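Local coordinates for protein AtFKBP42 (Arabidopsis thaliana, PDB 2F4E) that probably accelerates protein folding by cis-trans isomerization of peptidyl-proline bonds, modulates vacuolar uptake of MRP-transporter substrates and regulates cell elongation and orientation, at residues A[73-78]-A[87-92]. Residues are numbered along the deposited sequence; the frame is centred on the assembly and turned at random.
Sequences HYRAWT and DTWHEQ
T88 OG1 meets two partners on strand 69-78: the backbone N of Y74, 2.7 Å from it, and H73 ND1, 3.0 Å away at the edge of the imidazole, where either partner may donate. That hydroxyl sits between its backbone N and carbonyl carbon (chi1 64°), which turns it to the strand, while T88 N returns a 3.0 Å bond to Y74 O. The tight packing is around W89. The H73 ring lies in an offset stack on its five-membered ring, centroids 4.0 Å apart and planes 27° from parallel, and H73 CB sits over the same ring in a CH-pi contact. W89 CE3 lies over one face of the R75 guanidinium, 3.2 Å from NH1, and R75 NE reaches D87 OD2 at 2.9 Å, meeting it from above the carboxylate plane. K84 also pairs with that oxygen, and E152 with R75 NH1, so R75 lies between two carboxylates. D87 OD1 takes the N-H of H90 in an Asx motif; beyond it the type I turn W89-Q92 carries H90, E91 and Q92 out to solvent. Thus T88's hydrogen bonds and buried charges anchor this FKBP loop, probably keeping R75 and D87 ionised.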
loop_
_atom_site.group_PDB
_atom_site.type_symbol
_atom_site.label_atom_id
_atom_site.label_comp_id
_atom_site.label_asym_id
_atom_site.label_seq_id
_atom_site.Cartn_x
_atom_site.Cartn_y
_atom_site.Cartn_z
ATOM N N HIS A 73 5.883 2.557 6.075
ATOM C CA HIS A 73 6.296 1.187 6.336
ATOM C C HIS A 73 5.203 0.318 5.721
ATOM O O HIS A 73 4.053 0.741 5.637
ATOM C CB HIS A 73 6.346 0.905 7.835
ATOM C CG HIS A 73 7.666 1.171 8.467
ATOM N ND1 HIS A 73 8.855 0.665 7.960
ATOM C CD2 HIS A 73 8.006 1.831 9.596
ATOM C CE1 HIS A 73 9.848 1.005 8.747
ATOM N NE2 HIS A 73 9.362 1.717 9.756
ATOM N N TYR A 74 5.547 -0.891 5.295
ATOM C CA TYR A 74 4.533 -1.772 4.731
ATOM C C TYR A 74 4.987 -3.205 4.498
ATOM O O TYR A 74 6.178 -3.490 4.382
ATOM C CB TYR A 74 3.999 -1.197 3.414
ATOM C CG TYR A 74 4.849 -1.479 2.191
ATOM C CD1 TYR A 74 4.687 -2.656 1.455
ATOM C CD2 TYR A 74 5.816 -0.569 1.769
ATOM C CE1 TYR A 74 5.470 -2.906 0.329
ATOM C CE2 TYR A 74 6.596 -0.811 0.655
ATOM C CZ TYR A 74 6.428 -1.976 -0.067
ATOM O OH TYR A 74 7.217 -2.212 -1.174
ATOM N N ARG A 75 4.012 -4.104 4.460
ATOM C CA ARG A 75 4.261 -5.512 4.183
ATOM C C ARG A 75 3.406 -5.828 2.974
ATOM O O ARG A 75 2.344 -5.230 2.789
ATOM C CB ARG A 75 3.838 -6.406 5.346
ATOM C CG ARG A 75 4.638 -6.211 6.610
ATOM C CD ARG A 75 4.282 -7.273 7.638
ATOM N NE ARG A 75 5.030 -7.092 8.876
ATOM C CZ ARG A 75 4.663 -6.309 9.884
ATOM N NH1 ARG A 75 3.530 -5.620 9.827
ATOM N NH2 ARG A 75 5.459 -6.191 10.938
ATOM N N ALA A 76 3.866 -6.748 2.141
ATOM C CA ALA A 76 3.107 -7.103 0.961
ATOM C C ALA A 76 2.981 -8.611 0.859
ATOM O O ALA A 76 3.947 -9.347 1.079
ATOM C CB ALA A 76 3.771 -6.537 -0.276
ATOM N N TRP A 77 1.783 -9.064 0.523
ATOM C CA TRP A 77 1.492 -10.486 0.409
ATOM C C TRP A 77 0.729 -10.734 -0.886
ATOM O O TRP A 77 -0.152 -9.947 -1.255
ATOM C CB TRP A 77 0.579 -10.936 1.554
ATOM C CG TRP A 77 1.170 -11.025 2.913
ATOM C CD1 TRP A 77 1.876 -12.073 3.429
ATOM C CD2 TRP A 77 1.065 -10.056 3.958
ATOM N NE1 TRP A 77 2.215 -11.819 4.730
ATOM C CE2 TRP A 77 1.732 -10.586 5.082
ATOM C CE3 TRP A 77 0.472 -8.788 4.057
ATOM C CZ2 TRP A 77 1.823 -9.898 6.286
ATOM C CZ3 TRP A 77 0.563 -8.108 5.254
ATOM C CH2 TRP A 77 1.236 -8.665 6.354
ATOM N N THR A 78 1.064 -11.818 -1.578
ATOM C CA THR A 78 0.341 -12.191 -2.784
ATOM C C THR A 78 -0.927 -12.808 -2.203
ATOM O O THR A 78 -0.865 -13.606 -1.264
ATOM C CB THR A 78 1.068 -13.263 -3.594
ATOM O OG1 THR A 78 1.567 -14.286 -2.721
ATOM C CG2 THR A 78 2.224 -12.650 -4.372
ATOM N N ASP A 87 8.576 -6.535 3.445
ATOM C CA ASP A 87 8.355 -6.198 4.853
ATOM C C ASP A 87 9.375 -5.145 5.274
ATOM O O ASP A 87 10.461 -5.479 5.746
ATOM C CB ASP A 87 8.538 -7.446 5.725
ATOM C CG ASP A 87 7.949 -7.288 7.118
ATOM O OD1 ASP A 87 8.125 -6.226 7.744
ATOM O OD2 ASP A 87 7.316 -8.244 7.600
ATOM N N THR A 88 9.035 -3.870 5.097
ATOM C CA THR A 88 9.947 -2.793 5.467
ATOM C C THR A 88 10.222 -2.718 6.960
ATOM O O THR A 88 11.263 -2.224 7.352
ATOM C CB THR A 88 9.444 -1.415 4.977
ATOM O OG1 THR A 88 8.214 -1.086 5.633
ATOM C CG2 THR A 88 9.257 -1.435 3.449
ATOM N N TRP A 89 9.300 -3.202 7.789
ATOM C CA TRP A 89 9.519 -3.200 9.236
ATOM C C TRP A 89 10.642 -4.162 9.588
ATOM O O TRP A 89 11.513 -3.835 10.380
ATOM C CB TRP A 89 8.260 -3.621 9.992
ATOM C CG TRP A 89 7.268 -2.523 10.197
ATOM C CD1 TRP A 89 7.390 -1.441 11.026
ATOM C CD2 TRP A 89 5.981 -2.416 9.585
ATOM N NE1 TRP A 89 6.255 -0.676 10.967
ATOM C CE2 TRP A 89 5.369 -1.249 10.086
ATOM C CE3 TRP A 89 5.278 -3.194 8.653
ATOM C CZ2 TRP A 89 4.094 -0.837 9.698
ATOM C CZ3 TRP A 89 4.007 -2.787 8.260
ATOM C CH2 TRP A 89 3.429 -1.616 8.783
ATOM N N HIS A 90 10.618 -5.353 8.999
ATOM C CA HIS A 90 11.654 -6.331 9.281
ATOM C C HIS A 90 13.020 -5.794 8.875
ATOM O O HIS A 90 13.977 -5.908 9.631
ATOM C CB HIS A 90 11.375 -7.654 8.555
ATOM C CG HIS A 90 12.434 -8.690 8.782
ATOM N ND1 HIS A 90 12.708 -9.209 10.025
ATOM C CD2 HIS A 90 13.303 -9.272 7.922
ATOM C CE1 HIS A 90 13.707 -10.073 9.926
ATOM N NE2 HIS A 90 14.085 -10.129 8.663
ATOM N N GLU A 91 13.115 -5.189 7.695
ATOM C CA GLU A 91 14.407 -4.676 7.250
ATOM C C GLU A 91 14.720 -3.282 7.768
ATOM O O GLU A 91 15.688 -2.652 7.336
ATOM C CB GLU A 91 14.509 -4.703 5.722
ATOM C CG GLU A 91 13.510 -3.841 4.976
ATOM C CD GLU A 91 13.852 -3.721 3.485
ATOM O OE1 GLU A 91 15.043 -3.512 3.173
ATOM O OE2 GLU A 91 12.949 -3.816 2.623
ATOM N N GLN A 92 13.910 -2.811 8.709
ATOM C CA GLN A 92 14.107 -1.500 9.318
ATOM C C GLN A 92 14.426 -0.445 8.266
ATOM O O GLN A 92 15.355 0.333 8.437
ATOM C CB GLN A 92 15.273 -1.562 10.308
ATOM C CG GLN A 92 15.247 -2.759 11.239
ATOM C CD GLN A 92 16.439 -2.790 12.180
ATOM O OE1 GLN A 92 17.594 -2.841 11.746
ATOM N NE2 GLN A 92 16.162 -2.756 13.478
#